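Local coordinates for protein cryptic loci regulator 2 (Schizosaccharomyces pombe 972h-, PDB 5IKJ) that promotes transcriptional silencing in fission yeast upstream of histone deacetylases and is required for nucleosome positioning at heterochromatic loci and the silencing function of the SHREC complex, at residues Met12-Thr16 with Asn141-Ser146; Leu63-Val67 with Leu190-Ile194; Thr74-Leu78 with Lys232-Trp238; Glu225-His229 with Thr363-Thr367. One frame throughout, in Å; residues are numbered along the deposited sequence.

Contact 1 (Met12-Thr16 with Asn141-Ser146)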
loop_
_atom_site.group_PDB
_atom_site.type_symbol
_atom_site.label_atom_id
_atom_site.label_comp_id
_atom_site.label_asym_id
_atom_site.label_seq_id
_atom_site.Cartn_x
_atom_site.Cartn_y
_atom_site.Cartn_z
ATOM N N MET A 12 -27.514 9.436 -2.821
ATOM C CA MET A 12 -26.571 10.584 -2.957
ATOM C C MET A 12 -26.016 10.989 -1.591
ATOM O O MET A 12 -26.555 11.887 -0.945
ATOM C CB MET A 12 -27.272 11.774 -3.615
ATOM C CG MET A 12 -27.854 11.477 -4.993
ATOM S SD MET A 12 -26.678 11.746 -6.333
ATOM C CE MET A 12 -26.571 13.534 -6.338
ATOM N N PRO A 13 -24.946 10.330 -1.149
ATOM C CA PRO A 13 -24.381 10.651 0.170
ATOM C C PRO A 13 -23.874 12.085 0.225
ATOM O O PRO A 13 -23.164 12.547 -0.671
ATOM C CB PRO A 13 -23.241 9.636 0.326
ATOM C CG PRO A 13 -23.578 8.530 -0.628
ATOM C CD PRO A 13 -24.246 9.200 -1.783
ATOM N N ALA A 14 -24.242 12.786 1.294
ATOM C CA ALA A 14 -23.889 14.185 1.487
ATOM C C ALA A 14 -22.827 14.296 2.574
ATOM O O ALA A 14 -23.015 13.786 3.683
ATOM C CB ALA A 14 -25.125 15.005 1.856
ATOM N N ILE A 15 -21.722 14.971 2.253
ATOM C CA ILE A 15 -20.558 15.058 3.130
ATOM C C ILE A 15 -20.539 16.419 3.809
ATOM O O ILE A 15 -20.794 17.449 3.172
ATOM C CB ILE A 15 -19.256 14.817 2.339
ATOM C CG1 ILE A 15 -19.199 13.372 1.834
ATOM C CG2 ILE A 15 -18.031 15.119 3.198
ATOM C CD1 ILE A 15 -18.126 13.128 0.792
ATOM N N THR A 16 -20.232 16.425 5.106
ATOM C CA THR A 16 -20.070 17.649 5.876
ATOM C C THR A 16 -18.744 17.605 6.622
ATOM O O THR A 16 -18.290 16.541 7.052
ATOM C CB THR A 16 -21.216 17.850 6.881
ATOM O OG1 THR A 16 -22.475 17.675 6.221
ATOM C CG2 THR A 16 -21.162 19.246 7.493
ATOM N N ASN A 141 -21.320 9.783 -6.870
ATOM C CA ASN A 141 -22.551 10.396 -6.388
ATOM C C ASN A 141 -22.347 11.284 -5.169
ATOM O O ASN A 141 -23.196 12.141 -4.899
ATOM C CB ASN A 141 -23.578 9.313 -6.044
ATOM C CG ASN A 141 -24.376 8.860 -7.249
ATOM O OD1 ASN A 141 -23.868 8.828 -8.370
ATOM N ND2 ASN A 141 -25.638 8.518 -7.025
ATOM N N TYR A 142 -21.256 11.104 -4.430
ATOM C CA TYR A 142 -21.029 11.897 -3.232
ATOM C C TYR A 142 -20.913 13.376 -3.588
ATOM O O TYR A 142 -20.556 13.750 -4.707
ATOM C CB TYR A 142 -19.765 11.435 -2.506
ATOM C CG TYR A 142 -19.878 10.078 -1.845
ATOM C CD1 TYR A 142 -20.202 8.948 -2.581
ATOM C CD2 TYR A 142 -19.641 9.924 -0.483
ATOM C CE1 TYR A 142 -20.295 7.706 -1.984
ATOM C CE2 TYR A 142 -19.734 8.685 0.124
ATOM C CZ TYR A 142 -20.062 7.580 -0.632
ATOM O OH TYR A 142 -20.157 6.344 -0.037
ATOM N N TYR A 143 -21.222 14.224 -2.611
ATOM C CA TYR A 143 -21.177 15.663 -2.819
ATOM C C TYR A 143 -21.126 16.350 -1.464
ATOM O O TYR A 143 -21.630 15.824 -0.468
ATOM C CB TYR A 143 -22.386 16.152 -3.621
ATOM C CG TYR A 143 -23.663 16.230 -2.817
ATOM C CD1 TYR A 143 -24.469 15.113 -2.646
ATOM C CD2 TYR A 143 -24.061 17.423 -2.229
ATOM C CE1 TYR A 143 -25.638 15.182 -1.911
ATOM C CE2 TYR A 143 -25.225 17.502 -1.494
ATOM C CZ TYR A 143 -26.012 16.380 -1.338
ATOM O OH TYR A 143 -27.174 16.459 -0.603
ATOM N N LEU A 144 -20.511 17.529 -1.440
ATOM C CA LEU A 144 -20.442 18.329 -0.221
ATOM C C LEU A 144 -21.816 18.911 0.081
ATOM O O LEU A 144 -22.334 19.733 -0.683
ATOM C CB LEU A 144 -19.406 19.439 -0.373
ATOM C CG LEU A 144 -18.075 19.233 0.351
ATOM C CD1 LEU A 144 -17.441 17.901 -0.028
ATOM C CD2 LEU A 144 -17.127 20.383 0.045
ATOM N N ALA A 145 -22.416 18.478 1.193
ATOM C CA ALA A 145 -23.647 19.106 1.662
ATOM C C ALA A 145 -23.481 20.610 1.776
ATOM O O ALA A 145 -24.430 21.365 1.536
ATOM C CB ALA A 145 -24.052 18.535 3.023
ATOM N N SER A 146 -22.285 21.063 2.136
ATOM C CA SER A 146 -22.034 22.470 2.396
ATOM C C SER A 146 -20.534 22.710 2.363
ATOM O O SER A 146 -19.745 21.827 2.709
ATOM C CB SER A 146 -22.610 22.892 3.752
ATOM O OG SER A 146 -22.167 24.186 4.117
#
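Ile15 and Tyr143 meet through their backbones, Ile15 N donating a hydrogen bond to Tyr143 O at 2.9 Å. Two more bonds flank it, from Tyr143 N to Pro13 O (3.2 Å) and Ala145 N to Ile15 O (2.8 Å), as expected of short parallel strands. Longer CA-H...O contacts, such as Ala14 CA to Tyr143 O, run between them.

A second kind of contact is CH-pi. Pro13 lays its ring on one face of Tyr142, with CG 3.7 Å from the ring centroid; a compact, rigid ring with its C-H bonds turned to that face suits it. Tyr143 CG sits between its backbone N and carbonyl carbon (chi1 76°), which brings the phenol face over Ala14 CA, 4.2 Å from the centroid.

The small Ala14 methyl adds apolar packing, CB lying 3.6 Å from Tyr143 CZ. On the face that carries Ile15 and Leu144, away from Ala14 and Tyr143, Ile15 CD1 touches the edge of Tyr142 at CD2, 3.8 Å away, and Ile15 CB approaches Leu144 CD1. Ile15 and Thr16 also pair antiparallel with a strand of another protein's chain. Main-chain bonding therefore fixes the register, while the two tyrosines clamp a strand that extends the sheet into the partner.

Contact 2 (Leu63-Val67 with Leu190-Ile194)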
loop_
_atom_site.group_PDB
_atom_site.type_symbol
_atom_site.label_atom_id
_atom_site.label_comp_id
_atom_site.label_asym_id
_atom_site.label_seq_id
_atom_site.Cartn_x
_atom_site.Cartn_y
_atom_site.Cartn_z
ATOM N N LEU A 63 -13.064 14.036 -2.974
ATOM C CA LEU A 63 -12.808 13.753 -1.567
ATOM C C LEU A 63 -13.170 12.310 -1.238
ATOM O O LEU A 63 -12.376 11.579 -0.634
ATOM C CB LEU A 63 -13.592 14.723 -0.682
ATOM C CG LEU A 63 -13.375 14.567 0.826
ATOM C CD1 LEU A 63 -11.902 14.730 1.178
ATOM C CD2 LEU A 63 -14.222 15.566 1.608
ATOM N N ALA A 64 -14.365 11.877 -1.647
ATOM C CA ALA A 64 -14.793 10.509 -1.369
ATOM C C ALA A 64 -13.833 9.495 -1.975
ATOM O O ALA A 64 -13.469 8.508 -1.327
ATOM C CB ALA A 64 -16.209 10.286 -1.900
ATOM N N GLN A 65 -13.415 9.718 -3.224
ATOM C CA GLN A 65 -12.463 8.816 -3.859
ATOM C C GLN A 65 -11.090 8.885 -3.210
ATOM O O GLN A 65 -10.285 7.967 -3.390
ATOM C CB GLN A 65 -12.358 9.138 -5.352
ATOM C CG GLN A 65 -13.644 8.877 -6.123
ATOM C CD GLN A 65 -13.613 9.444 -7.529
ATOM O OE1 GLN A 65 -12.622 10.042 -7.947
ATOM N NE2 GLN A 65 -14.704 9.260 -8.265
ATOM N N HIS A 66 -10.806 9.949 -2.457
ATOM C CA HIS A 66 -9.533 10.047 -1.756
ATOM C C HIS A 66 -9.604 9.353 -0.402
ATOM O O HIS A 66 -8.763 8.504 -0.085
ATOM C CB HIS A 66 -9.150 11.517 -1.588
ATOM C CG HIS A 66 -7.687 11.744 -1.367
ATOM N ND1 HIS A 66 -7.125 13.003 -1.381
ATOM C CD2 HIS A 66 -6.671 10.881 -1.125
ATOM C CE1 HIS A 66 -5.827 12.906 -1.159
ATOM N NE2 HIS A 66 -5.525 11.629 -1.001
ATOM N N VAL A 67 -10.610 9.693 0.406
ATOM C CA VAL A 67 -10.698 9.139 1.755
ATOM C C VAL A 67 -10.993 7.647 1.702
ATOM O O VAL A 67 -10.424 6.860 2.468
ATOM C CB VAL A 67 -11.760 9.887 2.580
ATOM C CG1 VAL A 67 -11.680 9.473 4.046
ATOM C CG2 VAL A 67 -11.577 11.384 2.455
ATOM N N LEU A 190 -8.990 20.784 1.615
ATOM C CA LEU A 190 -10.191 20.079 2.050
ATOM C C LEU A 190 -9.844 18.707 2.612
ATOM O O LEU A 190 -10.364 18.304 3.659
ATOM C CB LEU A 190 -11.170 19.938 0.883
ATOM C CG LEU A 190 -12.461 19.170 1.186
ATOM C CD1 LEU A 190 -13.279 19.886 2.249
ATOM C CD2 LEU A 190 -13.284 18.963 -0.076
ATOM N N TYR A 191 -8.969 17.974 1.922
ATOM C CA TYR A 191 -8.593 16.639 2.370
ATOM C C TYR A 191 -7.845 16.693 3.697
ATOM O O TYR A 191 -7.991 15.797 4.536
ATOM C CB TYR A 191 -7.747 15.964 1.292
ATOM C CG TYR A 191 -7.226 14.599 1.665
ATOM C CD1 TYR A 191 -8.041 13.477 1.585
ATOM C CD2 TYR A 191 -5.914 14.429 2.082
ATOM C CE1 TYR A 191 -7.563 12.225 1.918
ATOM C CE2 TYR A 191 -5.428 13.183 2.416
ATOM C CZ TYR A 191 -6.256 12.085 2.333
ATOM O OH TYR A 191 -5.775 10.841 2.668
ATOM N N TRP A 192 -7.042 17.738 3.907
ATOM C CA TRP A 192 -6.356 17.905 5.184
ATOM C C TRP A 192 -7.342 18.198 6.307
ATOM O O TRP A 192 -7.151 17.747 7.442
ATOM C CB TRP A 192 -5.324 19.027 5.073
ATOM C CG TRP A 192 -4.697 19.409 6.376
ATOM C CD1 TRP A 192 -3.672 18.772 7.011
ATOM C CD2 TRP A 192 -5.049 20.526 7.202
ATOM N NE1 TRP A 192 -3.366 19.419 8.184
ATOM C CE2 TRP A 192 -4.198 20.499 8.324
ATOM C CE3 TRP A 192 -6.003 21.543 7.104
ATOM C CZ2 TRP A 192 -4.270 21.450 9.341
ATOM C CZ3 TRP A 192 -6.075 22.486 8.115
ATOM C CH2 TRP A 192 -5.213 22.433 9.218
ATOM N N LEU A 193 -8.405 18.951 6.012
ATOM C CA LEU A 193 -9.371 19.311 7.045
ATOM C C LEU A 193 -10.073 18.081 7.603
ATOM O O LEU A 193 -10.365 18.017 8.802
ATOM C CB LEU A 193 -10.396 20.298 6.487
ATOM C CG LEU A 193 -9.967 21.763 6.401
ATOM C CD1 LEU A 193 -11.020 22.572 5.658
ATOM C CD2 LEU A 193 -9.728 22.345 7.789
ATOM N N ILE A 194 -10.353 17.092 6.754
ATOM C CA ILE A 194 -11.079 15.911 7.203
ATOM C C ILE A 194 -10.161 14.773 7.638
ATOM O O ILE A 194 -10.627 13.840 8.308
ATOM C CB ILE A 194 -12.034 15.399 6.111
ATOM C CG1 ILE A 194 -11.255 14.948 4.884
ATOM C CG2 ILE A 194 -13.046 16.471 5.731
ATOM C CD1 ILE A 194 -11.019 13.469 4.828
#
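His66 and Tyr191 stack face to face, their planes within 8° of parallel and their centroids 3.5 Å apart. Both side chains leave their helices with CG anti to the backbone N (chi1 177° for Tyr191), which swings the two rings into the gap between the helices. The overlap is close to complete: Tyr191 CE1 lies over the centre of the imidazole, and His66 CE1 over the centre of the phenol. Flat aromatic groups suit this place because two flat rings can lie in a narrow gap between helices and still share a broad face. NE2 of the imidazole is hydrogen-bonded to Glu225, a carboxylate that would probably favour a positive charge on His66.

The stack belongs to a helix-helix packing in which the segments 63-67 of helix 50-67 and 190-194 of helix 183-195 cross at -52°, with axes 10.8 Å apart at closest approach. Helix 183-195 also carries the zinc ligand His189, and the side chain of Leu190, next in sequence, is about 9 Å from the metal.

Beside the rings, Leu63 splits its two methyls between two partners. CD2 meets Leu190 CD2 at 3.9 Å, the side chains crossing at about a right angle, whereas CD1 slides past Ile194 and lies 3.8 Å from its CG1. Leu63 CD1 also approaches the edge of the Tyr191 ring. Branched aliphatic residues can fill several directions at once in this way. Val67 and Ile194 reach for each other tip to tip, and Val67 CG2 comes to 3.2 Å from Ile194 CD1, tighter than usual for two methyls.

Contact 3 (Thr74-Leu78 with Lys232-Trp238)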
loop_
_atom_site.group_PDB
_atom_site.type_symbol
_atom_site.label_atom_id
_atom_site.label_comp_id
_atom_site.label_asym_id
_atom_site.label_seq_id
_atom_site.Cartn_x
_atom_site.Cartn_y
_atom_site.Cartn_z
ATOM N N THR A 74 -7.077 -0.945 -5.587
ATOM C CA THR A 74 -7.738 -1.929 -6.435
ATOM C C THR A 74 -8.960 -2.526 -5.750
ATOM O O THR A 74 -9.492 -3.537 -6.224
ATOM C CB THR A 74 -6.763 -3.042 -6.833
ATOM O OG1 THR A 74 -6.426 -3.826 -5.681
ATOM C CG2 THR A 74 -5.489 -2.454 -7.432
ATOM N N GLN A 75 -9.417 -1.929 -4.649
ATOM C CA GLN A 75 -10.573 -2.469 -3.938
ATOM C C GLN A 75 -11.832 -2.493 -4.794
ATOM O O GLN A 75 -12.611 -3.454 -4.667
ATOM C CB GLN A 75 -10.811 -1.668 -2.650
ATOM C CG GLN A 75 -9.660 -1.731 -1.658
ATOM C CD GLN A 75 -9.227 -3.151 -1.358
ATOM O OE1 GLN A 75 -10.055 -4.012 -1.059
ATOM N NE2 GLN A 75 -7.928 -3.408 -1.455
ATOM N N PRO A 76 -12.104 -1.504 -5.651
ATOM C CA PRO A 76 -13.268 -1.631 -6.542
ATOM C C PRO A 76 -13.219 -2.872 -7.413
ATOM O O PRO A 76 -14.276 -3.414 -7.759
ATOM C CB PRO A 76 -13.207 -0.345 -7.378
ATOM C CG PRO A 76 -12.472 0.625 -6.523
ATOM C CD PRO A 76 -11.455 -0.187 -5.779
ATOM N N ILE A 77 -12.024 -3.343 -7.775
ATOM C CA ILE A 77 -11.919 -4.554 -8.581
ATOM C C ILE A 77 -12.329 -5.773 -7.764
ATOM O O ILE A 77 -13.040 -6.656 -8.259
ATOM C CB ILE A 77 -10.492 -4.700 -9.145
ATOM C CG1 ILE A 77 -10.165 -3.506 -10.047
ATOM C CG2 ILE A 77 -10.352 -6.010 -9.918
ATOM C CD1 ILE A 77 -8.752 -3.502 -10.600
ATOM N N LEU A 78 -11.894 -5.845 -6.504
ATOM C CA LEU A 78 -12.312 -6.953 -5.652
ATOM C C LEU A 78 -13.801 -6.874 -5.346
ATOM O O LEU A 78 -14.483 -7.903 -5.283
ATOM C CB LEU A 78 -11.500 -6.965 -4.354
ATOM C CG LEU A 78 -11.827 -8.113 -3.393
ATOM C CD1 LEU A 78 -11.481 -9.460 -4.017
ATOM C CD2 LEU A 78 -11.109 -7.946 -2.060
ATOM N N LYS A 232 -1.690 -3.603 1.238
ATOM C CA LYS A 232 -2.983 -4.265 1.356
ATOM C C LYS A 232 -3.132 -5.370 0.319
ATOM O O LYS A 232 -3.641 -6.454 0.623
ATOM C CB LYS A 232 -4.101 -3.233 1.211
ATOM C CG LYS A 232 -5.471 -3.716 1.654
ATOM C CD LYS A 232 -6.488 -2.586 1.595
ATOM C CE LYS A 232 -7.898 -3.064 1.912
ATOM N NZ LYS A 232 -8.053 -3.504 3.327
ATOM N N ASP A 233 -2.684 -5.119 -0.914
ATOM C CA ASP A 233 -2.812 -6.130 -1.957
ATOM C C ASP A 233 -1.902 -7.322 -1.690
ATOM O O ASP A 233 -2.289 -8.470 -1.934
ATOM C CB ASP A 233 -2.509 -5.518 -3.325
ATOM C CG ASP A 233 -3.540 -4.487 -3.746
ATOM O OD1 ASP A 233 -4.629 -4.447 -3.136
ATOM O OD2 ASP A 233 -3.262 -3.719 -4.691
ATOM N N ASP A 234 -0.694 -7.074 -1.178
ATOM C CA ASP A 234 0.248 -8.159 -0.922
ATOM C C ASP A 234 -0.129 -8.994 0.296
ATOM O O ASP A 234 0.402 -10.098 0.460
ATOM C CB ASP A 234 1.658 -7.595 -0.737
ATOM C CG ASP A 234 2.323 -7.239 -2.055
ATOM O OD1 ASP A 234 1.641 -7.278 -3.102
ATOM O OD2 ASP A 234 3.530 -6.917 -2.044
ATOM N N THR A 235 -1.021 -8.497 1.157
ATOM C CA THR A 235 -1.395 -9.213 2.369
ATOM C C THR A 235 -2.892 -9.441 2.525
ATOM O O THR A 235 -3.280 -10.253 3.372
ATOM C CB THR A 235 -0.890 -8.466 3.614
ATOM O OG1 THR A 235 -1.563 -7.207 3.728
ATOM C CG2 THR A 235 0.613 -8.227 3.531
ATOM N N TYR A 236 -3.739 -8.767 1.745
ATOM C CA TYR A 236 -5.182 -8.876 1.919
ATOM C C TYR A 236 -5.901 -9.113 0.595
ATOM O O TYR A 236 -6.675 -10.067 0.470
ATOM C CB TYR A 236 -5.720 -7.613 2.601
ATOM C CG TYR A 236 -7.228 -7.509 2.639
ATOM C CD1 TYR A 236 -7.964 -8.145 3.629
ATOM C CD2 TYR A 236 -7.913 -6.760 1.693
ATOM C CE1 TYR A 236 -9.341 -8.047 3.669
ATOM C CE2 TYR A 236 -9.290 -6.656 1.725
ATOM C CZ TYR A 236 -9.998 -7.301 2.714
ATOM O OH TYR A 236 -11.369 -7.197 2.747
ATOM N N THR A 237 -5.648 -8.264 -0.403
ATOM C CA THR A 237 -6.449 -8.293 -1.626
ATOM C C THR A 237 -5.994 -9.398 -2.575
ATOM O O THR A 237 -6.780 -10.276 -2.946
ATOM C CB THR A 237 -6.384 -6.932 -2.322
ATOM O OG1 THR A 237 -6.318 -5.890 -1.338
ATOM C CG2 THR A 237 -7.617 -6.720 -3.184
ATOM N N TRP A 238 -4.728 -9.365 -2.986
ATOM C CA TRP A 238 -4.171 -10.346 -3.918
ATOM C C TRP A 238 -2.875 -10.907 -3.344
ATOM O O TRP A 238 -1.800 -10.763 -3.934
ATOM C CB TRP A 238 -3.940 -9.709 -5.287
ATOM C CG TRP A 238 -5.024 -8.757 -5.698
ATOM C CD1 TRP A 238 -4.961 -7.394 -5.693
ATOM C CD2 TRP A 238 -6.334 -9.096 -6.168
ATOM N NE1 TRP A 238 -6.149 -6.863 -6.133
ATOM C CE2 TRP A 238 -7.009 -7.887 -6.431
ATOM C CE3 TRP A 238 -7.002 -10.304 -6.391
ATOM C CZ2 TRP A 238 -8.318 -7.850 -6.906
ATOM C CZ3 TRP A 238 -8.302 -10.265 -6.865
ATOM C CH2 TRP A 238 -8.946 -9.047 -7.117
#
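The start of helix 75-82 docks on the last turn of helix 214-237, where a wider pi-type turn spans 233-237, and Thr74 and Gln75 make the polar bonds across the junction. Trp238 NE1, just past the longer helix, donates to Thr74 OG1 at 3.1 Å with an N-H...O angle of 158°; the hydroxyl lies close to the indole plane, where the N-H points. The same hydroxyl lies at weak hydrogen-bonding distance from the Asp233 carboxylate, 3.2 Å from OD1. Thr74 holds the N-cap position but turns its OG1 across to the other helix and makes no capping bond with it.

Gln75 bends at chi2 (-52°), bringing its amide to Thr237. Its NE2 donates to Thr237 OG1 at 3.0 Å, with the hydroxyl almost in the amide plane. Thr237 OG1 in turn donates to Asp233 OD1 at 2.9 Å, which receives it on its anti lone pair, so this hydroxyl accepts and donates at once and ties the amide to the carboxylate. Lys232 lays its aliphatic chain across the amide, with CE 3.4 Å from Gln75 NE2, while its NZ bonds to the backbone of another protein's chain.

Leucine suits the apolar margin, since its two methyls part: Leu78 CD2 lies 3.9 Å from Thr237 CG2, and CD1 meets Trp238 CH2 at 4.0 Å. With Gln75 set among Lys232, Asp233, Tyr236 and Thr237, the arrangement is a single knob-into-hole contact between two helices, with a polar knob.

Contact 4 (Glu225-His229 with Thr363-Thr367)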
loop_
_atom_site.group_PDB
_atom_site.type_symbol
_atom_site.label_atom_id
_atom_site.label_comp_id
_atom_site.label_asym_id
_atom_site.label_seq_id
_atom_site.Cartn_x
_atom_site.Cartn_y
_atom_site.Cartn_z
ATOM N N GLU A 225 0.150 6.713 -0.374
ATOM C CA GLU A 225 -1.137 6.088 -0.658
ATOM C C GLU A 225 -0.956 4.811 -1.469
ATOM O O GLU A 225 -1.575 3.782 -1.177
ATOM C CB GLU A 225 -2.043 7.072 -1.396
ATOM C CG GLU A 225 -2.388 8.311 -0.591
ATOM C CD GLU A 225 -3.228 9.302 -1.370
ATOM O OE1 GLU A 225 -3.737 8.936 -2.450
ATOM O OE2 GLU A 225 -3.373 10.451 -0.907
ATOM N N ARG A 226 -0.082 4.855 -2.459
ATOM C CA ARG A 226 0.168 3.682 -3.267
ATOM C C ARG A 226 0.851 2.599 -2.444
ATOM O O ARG A 226 0.577 1.427 -2.623
ATOM C CB ARG A 226 0.985 4.039 -4.508
ATOM C CG ARG A 226 0.209 4.863 -5.517
ATOM C CD ARG A 226 0.860 4.878 -6.886
ATOM N NE ARG A 226 2.215 5.395 -6.843
ATOM C CZ ARG A 226 3.297 4.642 -6.968
ATOM N NH1 ARG A 226 4.489 5.194 -6.906
ATOM N NH2 ARG A 226 3.184 3.341 -7.161
ATOM N N MET A 227 1.733 2.984 -1.538
ATOM C CA MET A 227 2.405 1.994 -0.712
ATOM C C MET A 227 1.388 1.260 0.141
ATOM O O MET A 227 1.440 0.049 0.265
ATOM C CB MET A 227 3.456 2.625 0.179
ATOM C CG MET A 227 4.174 1.610 1.043
ATOM S SD MET A 227 5.535 2.328 1.945
ATOM C CE MET A 227 4.680 3.583 2.872
ATOM N N PHE A 228 0.461 1.999 0.731
ATOM C CA PHE A 228 -0.579 1.381 1.547
ATOM C C PHE A 228 -1.332 0.323 0.753
ATOM O O PHE A 228 -1.558 -0.794 1.235
ATOM C CB PHE A 228 -1.546 2.447 2.064
ATOM C CG PHE A 228 -2.819 1.885 2.630
ATOM C CD1 PHE A 228 -2.867 1.419 3.933
ATOM C CD2 PHE A 228 -3.969 1.822 1.858
ATOM C CE1 PHE A 228 -4.035 0.900 4.455
ATOM C CE2 PHE A 228 -5.140 1.303 2.376
ATOM C CZ PHE A 228 -5.173 0.841 3.676
ATOM N N HIS A 229 -1.724 0.657 -0.477
ATOM C CA HIS A 229 -2.500 -0.278 -1.284
ATOM C C HIS A 229 -1.636 -1.408 -1.828
ATOM O O HIS A 229 -2.135 -2.520 -2.033
ATOM C CB HIS A 229 -3.198 0.471 -2.415
ATOM C CG HIS A 229 -4.403 1.234 -1.966
ATOM N ND1 HIS A 229 -5.559 0.615 -1.543
ATOM C CD2 HIS A 229 -4.631 2.565 -1.860
ATOM C CE1 HIS A 229 -6.448 1.529 -1.200
ATOM N NE2 HIS A 229 -5.911 2.721 -1.385
ATOM N N THR A 363 -12.887 0.763 2.597
ATOM C CA THR A 363 -11.469 0.909 2.899
ATOM C C THR A 363 -11.178 2.378 3.176
ATOM O O THR A 363 -11.358 3.227 2.297
ATOM C CB THR A 363 -10.614 0.398 1.741
ATOM O OG1 THR A 363 -10.889 -0.991 1.514
ATOM C CG2 THR A 363 -9.128 0.573 2.041
ATOM N N VAL A 364 -10.733 2.680 4.393
ATOM C CA VAL A 364 -10.452 4.049 4.807
ATOM C C VAL A 364 -8.954 4.292 4.699
ATOM O O VAL A 364 -8.149 3.544 5.270
ATOM C CB VAL A 364 -10.959 4.320 6.235
ATOM C CG1 VAL A 364 -10.742 5.781 6.604
ATOM C CG2 VAL A 364 -12.434 3.959 6.343
ATOM N N LEU A 365 -8.585 5.340 3.979
ATOM C CA LEU A 365 -7.186 5.630 3.708
ATOM C C LEU A 365 -6.534 6.233 4.948
ATOM O O LEU A 365 -6.937 7.322 5.373
ATOM C CB LEU A 365 -7.075 6.597 2.541
ATOM C CG LEU A 365 -5.686 6.951 2.018
ATOM C CD1 LEU A 365 -5.013 5.734 1.405
ATOM C CD2 LEU A 365 -5.820 8.075 1.001
ATOM N N PRO A 366 -5.543 5.580 5.547
ATOM C CA PRO A 366 -4.879 6.173 6.710
ATOM C C PRO A 366 -3.865 7.231 6.307
ATOM O O PRO A 366 -3.218 7.145 5.260
ATOM C CB PRO A 366 -4.191 4.970 7.365
ATOM C CG PRO A 366 -3.848 4.099 6.219
ATOM C CD PRO A 366 -4.957 4.271 5.202
ATOM N N THR A 367 -3.742 8.247 7.156
ATOM C CA THR A 367 -2.733 9.296 7.000
ATOM C C THR A 367 -1.806 9.198 8.207
ATOM O O THR A 367 -2.073 9.786 9.259
ATOM C CB THR A 367 -3.374 10.684 6.880
ATOM O OG1 THR A 367 -4.274 10.902 7.975
ATOM C CG2 THR A 367 -4.132 10.806 5.561
#
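Phe228 and Leu365 both carry CG anti to the backbone N, at chi1 166° and -175°, and these torsions send the phenyl ring out from helix 214-237 and swing the leucine methyls round to meet it. Pro366 covers one face of the phenyl ring: its CD stands 3.7 Å from the Phe228 ring centroid, 15° off the normal, in a CH-pi contact. Proline suits this role because its ring is rigid and the CD hydrogens, next to nitrogen, are slightly polarised. At the rim of the phenyl ring, Thr363 CG2 lies near the plane, 4.1 Å from CE2.

Leu365 spreads its two methyls. CD1 approaches Phe228 CD2 at 4.1 Å, whereas CD2 rests 3.7 Å from Glu225 CD, the two side chains crossing at about a right angle. Glutamate fits beside a leucine because its stalk is aliphatic, and the buried carboxylate at its end has three donors: Gln221 and the backbone N of Ala71, besides His66. His229 NE2 likewise bonds to Gly69 O.

No hydrogen bond joins the helix to the loop 363-367 here. Their adhesion rests on apolar and CH-pi packing, while the polar ends of Glu225 and His229 are bonded to helix 50-67, the connection after it and a neighbouring turn of their own helix; three donors round the carboxylate would probably keep Glu225 ionised despite its burial.

In the fold
The contacts form a chain of neighbours from the amino-terminal strand to the middle of the molecule. Contacts 1 and 2, centres 12 Å apart, share apolar packing: Leu144 CD2 lies 4.1 Å from Leu190 CD2, and Ile15 CG2 4.2 Å from Leu63 CD2. Contact 2 joins contact 4, centres again 12 Å apart, through a probable hydrogen bond of 2.8 Å between Val67 O and Leu365 N. Contacts 3 and 4, centres 11 Å apart, both use helix 214-237 and meet where Gln75 CG lies 3.5 Å from Thr363 OG1. The zinc, held by His189, Cys204, Cys206 and Cys209, is about 9 Å from the Leu190 side chain and about 14 Å from that of Glu225.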